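PDB 3HPY: catechol 2,3-dioxygenase from Pseudomonas sp. KL28, which probably uses an iron cofactor and O2 to open the ring of catechols beside one hydroxyl, a step in the catabolism of aromatic compounds. Local coordinates for residues 2-14 and 71-83. Sequence-based numbering, arbitrary orientation.
Sequences AMTGVLRPGHAQV and FKVLDKATLEKLD
F71 CB lies 3.6 Å from V6 CG1, and with CG anti to the carbonyl carbon (chi1 -72°) the ring slants past V6 to reach P9. CG still touches V6 CG1; CD1 comes 3.5 Å from R8 O, which sits near the ring plane at its edge, and also meets P9 CA; CE1 lies 4.0 Å from P9 CG. The ring packs on I118 and L120 of strand 117-121 and meets F69 edge-to-face, a place suited to a flat, apolar group. The backbones pair antiparallel, L7 N bonding to K72 O (2.9 Å) and K72 N to R8 O (3.0 Å). L7 and R8 thus both face K72, a classic beta bulge. On the face opposite V6 and V73, K72 runs extended beside R8, its CD over one face of the guanidinium; D52 and D278 of the second subunit bridge the two cations. Just before strand 6-7, G5, whose positive phi (60°) suits glycine, accepts L74 N at its O where strand 65-73 ends, and T78 CG2 sits tight against its CA at 3.5 Å. D75 N-caps helix 76-89 through T78. The pairing joins strands 9-16 and 65-73 mid-sheet in the N-terminal VOC fold, and helix 76-89 brings L82 against V6.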
ATOM      1  N   ALA C   2     -23.669  -0.663  21.160  1.00 20.75           N
ATOM      2  CA  ALA C   2     -24.523  -0.763  19.945  1.00 22.05           C
ATOM      3  C   ALA C   2     -24.655   0.572  19.238  1.00 24.01           C
ATOM      4  O   ALA C   2     -24.365   1.631  19.802  1.00 25.14           O
ATOM      5  CB  ALA C   2     -25.912  -1.269  20.316  1.00 23.59           C
ATOM      6  N   MET C   3     -25.084   0.508  17.986  1.00 24.42           N
ATOM      7  CA  MET C   3     -25.322   1.707  17.198  1.00 23.19           C
ATOM      8  C   MET C   3     -26.835   1.955  17.284  1.00 23.69           C
ATOM      9  O   MET C   3     -27.631   1.115  16.844  1.00 23.21           O
ATOM     10  CB  MET C   3     -24.903   1.470  15.743  1.00 23.68           C
ATOM     11  CG  MET C   3     -23.429   1.710  15.453  1.00 20.63           C
ATOM     12  SD  MET C   3     -22.966   3.420  15.767  1.00 24.88           S
ATOM     13  CE  MET C   3     -23.810   4.274  14.418  1.00 22.69           C
ATOM     14  N   THR C   4     -27.222   3.081  17.884  1.00 22.75           N
ATOM     15  CA  THR C   4     -28.632   3.454  18.019  1.00 24.17           C
ATOM     16  C   THR C   4     -28.823   4.883  17.515  1.00 23.91           C
ATOM     17  O   THR C   4     -27.855   5.555  17.160  1.00 22.03           O
ATOM     18  CB  THR C   4     -29.117   3.408  19.499  1.00 24.64           C
ATOM     19  OG1 THR C   4     -28.318   4.287  20.290  1.00 24.58           O
ATOM     20  CG2 THR C   4     -29.019   1.997  20.069  1.00 24.64           C
ATOM     21  N   GLY C   5     -30.073   5.347  17.496  1.00 24.48           N
ATOM     22  CA  GLY C   5     -30.351   6.702  17.035  1.00 24.75           C
ATOM     23  C   GLY C   5     -29.931   6.974  15.600  1.00 25.11           C
ATOM     24  O   GLY C   5     -30.321   6.244  14.683  1.00 28.43           O
ATOM     25  N   VAL C   6     -29.164   8.041  15.393  1.00 24.75           N
ATOM     26  CA  VAL C   6     -28.685   8.387  14.055  1.00 25.10           C
ATOM     27  C   VAL C   6     -27.504   7.462  13.753  1.00 24.67           C
ATOM     28  O   VAL C   6     -26.479   7.508  14.430  1.00 24.85           O
ATOM     29  CB  VAL C   6     -28.221   9.849  13.993  1.00 25.56           C
ATOM     30  CG1 VAL C   6     -27.779  10.191  12.583  1.00 25.03           C
ATOM     31  CG2 VAL C   6     -29.350  10.768  14.443  1.00 25.92           C
ATOM     32  N   LEU C   7     -27.659   6.622  12.738  1.00 24.90           N
ATOM     33  CA  LEU C   7     -26.630   5.654  12.399  1.00 24.43           C
ATOM     34  C   LEU C   7     -25.520   6.130  11.480  1.00 25.90           C
ATOM     35  O   LEU C   7     -24.339   5.995  11.799  1.00 25.60           O
ATOM     36  CB  LEU C   7     -27.278   4.417  11.766  1.00 23.92           C
ATOM     37  CG  LEU C   7     -28.336   3.660  12.570  1.00 21.83           C
ATOM     38  CD1 LEU C   7     -28.834   2.467  11.770  1.00 21.87           C
ATOM     39  CD2 LEU C   7     -27.745   3.208  13.899  1.00 21.97           C
ATOM     40  N   ARG C   8     -25.904   6.701  10.344  1.00 26.54           N
ATOM     41  CA  ARG C   8     -24.923   7.114   9.348  1.00 27.65           C
ATOM     42  C   ARG C   8     -25.499   8.089   8.321  1.00 27.63           C
ATOM     43  O   ARG C   8     -26.709   8.310   8.267  1.00 28.14           O
ATOM     44  CB  ARG C   8     -24.440   5.855   8.600  1.00 24.75           C
ATOM     45  CG  ARG C   8     -25.591   4.855   8.233  1.00 28.51           C
ATOM     46  CD  ARG C   8     -25.319   4.098   6.910  1.00 22.20           C
ATOM     47  NE  ARG C   8     -26.421   3.315   6.320  1.00 22.17           N
ATOM     48  CZ  ARG C   8     -27.147   2.381   6.945  1.00 21.98           C
ATOM     49  NH1 ARG C   8     -26.930   2.088   8.218  1.00 21.44           N
ATOM     50  NH2 ARG C   8     -28.061   1.688   6.274  1.00 21.90           N
ATOM     51  N   PRO C   9     -24.621   8.721   7.521  1.00 28.78           N
ATOM     52  CA  PRO C   9     -25.115   9.646   6.495  1.00 28.34           C
ATOM     53  C   PRO C   9     -25.884   8.739   5.535  1.00 29.48           C
ATOM     54  O   PRO C   9     -25.360   7.694   5.131  1.00 29.16           O
ATOM     55  CB  PRO C   9     -23.838  10.168   5.857  1.00 28.14           C
ATOM     56  CG  PRO C   9     -22.864  10.178   6.990  1.00 27.10           C
ATOM     57  CD  PRO C   9     -23.185   8.931   7.787  1.00 27.86           C
ATOM     58  N   GLY C  10     -27.114   9.114   5.181  1.00 29.09           N
ATOM     59  CA  GLY C  10     -27.909   8.280   4.291  1.00 28.20           C
ATOM     60  C   GLY C  10     -27.889   8.686   2.827  1.00 29.65           C
ATOM     61  O   GLY C  10     -27.855   7.830   1.945  1.00 29.98           O
ATOM     62  N   HIS C  11     -27.905   9.987   2.559  1.00 29.24           N
ATOM     63  CA  HIS C  11     -27.897  10.448   1.182  1.00 30.62           C
ATOM     64  C   HIS C  11     -27.629  11.945   1.042  1.00 31.04           C
ATOM     65  O   HIS C  11     -27.854  12.723   1.974  1.00 30.85           O
ATOM     66  CB  HIS C  11     -29.238  10.082   0.520  1.00 30.96           C
ATOM     67  CG  HIS C  11     -30.436  10.685   1.190  1.00 32.54           C
ATOM     68  ND1 HIS C  11     -31.659  10.048   1.241  1.00 34.89           N
ATOM     69  CD2 HIS C  11     -30.610  11.879   1.805  1.00 31.49           C
ATOM     70  CE1 HIS C  11     -32.531  10.824   1.860  1.00 32.79           C
ATOM     71  NE2 HIS C  11     -31.921  11.940   2.212  1.00 31.58           N
ATOM     72  N   ALA C  12     -27.133  12.341  -0.125  1.00 31.23           N
ATOM     73  CA  ALA C  12     -26.864  13.746  -0.398  1.00 32.51           C
ATOM     74  C   ALA C  12     -27.558  14.147  -1.698  1.00 34.30           C
ATOM     75  O   ALA C  12     -27.260  13.594  -2.753  1.00 34.86           O
ATOM     76  CB  ALA C  12     -25.365  13.983  -0.517  1.00 32.39           C
ATOM     77  N   GLN C  13     -28.495  15.090  -1.633  1.00 34.50           N
ATOM     78  CA  GLN C  13     -29.166  15.532  -2.852  1.00 35.65           C
ATOM     79  C   GLN C  13     -28.410  16.744  -3.377  1.00 35.15           C
ATOM     80  O   GLN C  13     -28.451  17.819  -2.776  1.00 34.76           O
ATOM     81  CB  GLN C  13     -30.627  15.907  -2.585  1.00 37.29           C
ATOM     82  CG  GLN C  13     -31.353  16.442  -3.826  1.00 38.48           C
ATOM     83  CD  GLN C  13     -32.124  15.372  -4.577  1.00 38.60           C
ATOM     84  OE1 GLN C  13     -33.273  15.068  -4.246  1.00 36.26           O
ATOM     85  NE2 GLN C  13     -31.492  14.788  -5.591  1.00 40.32           N
ATOM     86  N   VAL C  14     -27.715  16.549  -4.495  1.00 34.65           N
ATOM     87  CA  VAL C  14     -26.907  17.593  -5.115  1.00 35.06           C
ATOM     88  C   VAL C  14     -27.424  17.908  -6.518  1.00 35.79           C
ATOM     89  O   VAL C  14     -27.881  17.023  -7.245  1.00 35.91           O
ATOM     90  CB  VAL C  14     -25.416  17.151  -5.199  1.00 33.52           C
ATOM     91  CG1 VAL C  14     -24.584  18.208  -5.920  1.00 34.41           C
ATOM     92  CG2 VAL C  14     -24.864  16.927  -3.803  1.00 33.24           C
ATOM     93  N   PHE C  71     -29.788  11.535   7.029  1.00 25.60           N
ATOM     94  CA  PHE C  71     -29.174  10.544   7.909  1.00 27.16           C
ATOM     95  C   PHE C  71     -30.160   9.417   8.211  1.00 28.79           C
ATOM     96  O   PHE C  71     -31.296   9.674   8.612  1.00 28.12           O
ATOM     97  CB  PHE C  71     -28.790  11.185   9.239  1.00 26.33           C
ATOM     98  CG  PHE C  71     -27.622  12.120   9.163  1.00 27.41           C
ATOM     99  CD1 PHE C  71     -26.329  11.632   9.263  1.00 25.23           C
ATOM    100  CD2 PHE C  71     -27.814  13.500   9.061  1.00 27.04           C
ATOM    101  CE1 PHE C  71     -25.247  12.493   9.273  1.00 23.06           C
ATOM    102  CE2 PHE C  71     -26.726  14.374   9.069  1.00 25.74           C
ATOM    103  CZ  PHE C  71     -25.446  13.869   9.178  1.00 24.81           C
ATOM    104  N   LYS C  72     -29.730   8.170   8.040  1.00 29.37           N
ATOM    105  CA  LYS C  72     -30.620   7.060   8.356  1.00 28.18           C
ATOM    106  C   LYS C  72     -30.563   6.842   9.863  1.00 26.76           C
ATOM    107  O   LYS C  72     -29.491   6.964  10.458  1.00 26.44           O
ATOM    108  CB  LYS C  72     -30.196   5.784   7.631  1.00 29.63           C
ATOM    109  CG  LYS C  72     -31.115   4.616   7.938  1.00 28.64           C
ATOM    110  CD  LYS C  72     -30.933   3.453   6.997  1.00 29.60           C
ATOM    111  CE  LYS C  72     -31.849   2.309   7.392  1.00 30.84           C
ATOM    112  NZ  LYS C  72     -31.836   1.231   6.362  1.00 30.89           N
ATOM    113  N   VAL C  73     -31.709   6.558  10.486  1.00 24.34           N
ATOM    114  CA  VAL C  73     -31.746   6.314  11.935  1.00 25.04           C
ATOM    115  C   VAL C  73     -32.062   4.834  12.179  1.00 24.97           C
ATOM    116  O   VAL C  73     -32.411   4.115  11.243  1.00 24.90           O
ATOM    117  CB  VAL C  73     -32.803   7.196  12.653  1.00 25.06           C
ATOM    118  CG1 VAL C  73     -32.558   8.668  12.326  1.00 23.31           C
ATOM    119  CG2 VAL C  73     -34.211   6.774  12.249  1.00 24.23           C
ATOM    120  N   LEU C  74     -31.958   4.380  13.422  1.00 25.99           N
ATOM    121  CA  LEU C  74     -32.191   2.970  13.714  1.00 25.73           C
ATOM    122  C   LEU C  74     -33.511   2.411  13.183  1.00 28.10           C
ATOM    123  O   LEU C  74     -33.510   1.433  12.419  1.00 28.50           O
ATOM    124  CB  LEU C  74     -32.087   2.716  15.218  1.00 25.87           C
ATOM    125  CG  LEU C  74     -31.960   1.246  15.662  1.00 24.56           C
ATOM    126  CD1 LEU C  74     -30.743   0.577  15.016  1.00 25.68           C
ATOM    127  CD2 LEU C  74     -31.820   1.201  17.168  1.00 24.38           C
ATOM    128  N   ASP C  75     -34.629   3.016  13.579  1.00 27.72           N
ATOM    129  CA  ASP C  75     -35.952   2.551  13.138  1.00 29.49           C
ATOM    130  C   ASP C  75     -37.027   3.644  13.187  1.00 29.24           C
ATOM    131  O   ASP C  75     -36.761   4.781  13.586  1.00 25.68           O
ATOM    132  CB  ASP C  75     -36.394   1.362  14.002  1.00 31.01           C
ATOM    133  CG  ASP C  75     -36.151   1.600  15.483  1.00 31.22           C
ATOM    134  OD1 ASP C  75     -36.560   2.667  15.989  1.00 33.89           O
ATOM    135  OD2 ASP C  75     -35.553   0.725  16.143  1.00 29.03           O
ATOM    136  N   LYS C  76     -38.247   3.286  12.784  1.00 29.99           N
ATOM    137  CA  LYS C  76     -39.356   4.232  12.775  1.00 32.05           C
ATOM    138  C   LYS C  76     -39.579   4.822  14.163  1.00 30.23           C
ATOM    139  O   LYS C  76     -39.837   6.014  14.298  1.00 30.50           O
ATOM    140  CB  LYS C  76     -40.628   3.544  12.266  1.00 32.94           C
ATOM    141  CG  LYS C  76     -40.534   3.099  10.810  1.00 37.33           C
ATOM    142  CD  LYS C  76     -41.650   2.122  10.445  1.00 40.80           C
ATOM    143  CE  LYS C  76     -41.401   0.755  11.069  1.00 41.45           C
ATOM    144  NZ  LYS C  76     -42.604  -0.125  11.047  1.00 41.74           N
ATOM    145  N   ALA C  77     -39.455   3.992  15.193  1.00 30.34           N
ATOM    146  CA  ALA C  77     -39.627   4.462  16.568  1.00 30.91           C
ATOM    147  C   ALA C  77     -38.602   5.551  16.888  1.00 30.59           C
ATOM    148  O   ALA C  77     -38.913   6.540  17.550  1.00 31.55           O
ATOM    149  CB  ALA C  77     -39.474   3.291  17.552  1.00 29.74           C
ATOM    150  N   THR C  78     -37.373   5.359  16.421  1.00 30.25           N
ATOM    151  CA  THR C  78     -36.314   6.329  16.663  1.00 30.10           C
ATOM    152  C   THR C  78     -36.637   7.609  15.901  1.00 30.63           C
ATOM    153  O   THR C  78     -36.487   8.715  16.426  1.00 30.19           O
ATOM    154  CB  THR C  78     -34.956   5.787  16.183  1.00 30.11           C
ATOM    155  OG1 THR C  78     -34.765   4.469  16.717  1.00 29.30           O
ATOM    156  CG2 THR C  78     -33.815   6.690  16.654  1.00 28.15           C
ATOM    157  N   LEU C  79     -37.089   7.439  14.659  1.00 30.60           N
ATOM    158  CA  LEU C  79     -37.438   8.561  13.797  1.00 30.96           C
ATOM    159  C   LEU C  79     -38.439   9.480  14.499  1.00 32.23           C
ATOM    160  O   LEU C  79     -38.192  10.678  14.650  1.00 31.10           O
ATOM    161  CB  LEU C  79     -38.032   8.051  12.483  1.00 28.64           C
ATOM    162  CG  LEU C  79     -38.213   9.070  11.355  1.00 28.80           C
ATOM    163  CD1 LEU C  79     -36.853   9.645  10.979  1.00 29.87           C
ATOM    164  CD2 LEU C  79     -38.857   8.405  10.139  1.00 26.05           C
ATOM    165  N   GLU C  80     -39.562   8.909  14.930  1.00 33.12           N
ATOM    166  CA  GLU C  80     -40.598   9.677  15.621  1.00 33.56           C
ATOM    167  C   GLU C  80     -39.983  10.356  16.836  1.00 32.66           C
ATOM    168  O   GLU C  80     -40.195  11.541  17.089  1.00 33.27           O
ATOM    169  CB  GLU C  80     -41.728   8.754  16.082  1.00 34.52           C
ATOM    170  CG  GLU C  80     -42.401   7.964  14.971  1.00 37.35           C
ATOM    171  CD  GLU C  80     -42.986   8.855  13.895  1.00 38.68           C
ATOM    172  OE1 GLU C  80     -43.273  10.036  14.196  1.00 38.62           O
ATOM    173  OE2 GLU C  80     -43.169   8.375  12.755  1.00 39.86           O
ATOM    174  N   LYS C  81     -39.214   9.579  17.586  1.00 33.65           N
ATOM    175  CA  LYS C  81     -38.548  10.049  18.791  1.00 33.31           C
ATOM    176  C   LYS C  81     -37.715  11.309  18.515  1.00 34.29           C
ATOM    177  O   LYS C  81     -37.822  12.310  19.231  1.00 34.75           O
ATOM    178  CB  LYS C  81     -37.674   8.915  19.323  1.00 33.10           C
ATOM    179  CG  LYS C  81     -37.333   9.000  20.790  1.00 34.44           C
ATOM    180  CD  LYS C  81     -36.099   9.832  21.033  1.00 35.30           C
ATOM    181  CE  LYS C  81     -35.682   9.741  22.494  1.00 36.62           C
ATOM    182  NZ  LYS C  81     -34.474  10.568  22.777  1.00 35.50           N
ATOM    183  N   LEU C  82     -36.895  11.265  17.469  1.00 33.67           N
ATOM    184  CA  LEU C  82     -36.060  12.408  17.121  1.00 32.54           C
ATOM    185  C   LEU C  82     -36.863  13.599  16.592  1.00 32.43           C
ATOM    186  O   LEU C  82     -36.560  14.749  16.916  1.00 30.56           O
ATOM    187  CB  LEU C  82     -34.989  11.974  16.120  1.00 32.44           C
ATOM    188  CG  LEU C  82     -33.997  11.040  16.817  1.00 31.03           C
ATOM    189  CD1 LEU C  82     -33.165  10.283  15.796  1.00 32.66           C
ATOM    190  CD2 LEU C  82     -33.121  11.862  17.752  1.00 29.37           C
ATOM    191  N   ASP C  83     -37.884  13.334  15.783  1.00 33.64           N
ATOM    192  CA  ASP C  83     -38.721  14.419  15.275  1.00 34.71           C
ATOM    193  C   ASP C  83     -39.229  15.190  16.502  1.00 35.21           C
ATOM    194  O   ASP C  83     -39.125  16.413  16.558  1.00 35.35           O
ATOM    195  CB  ASP C  83     -39.897  13.846  14.465  1.00 36.75           C
ATOM    196  CG  ASP C  83     -40.753  14.927  13.794  1.00 38.28           C
ATOM    197  OD1 ASP C  83     -41.855  14.579  13.322  1.00 40.42           O
ATOM    198  OD2 ASP C  83     -40.338  16.105  13.726  1.00 39.12           O
TER
HETATM  199  O   HOH W   1     -32.647   4.437  18.592  1.00 37.58           O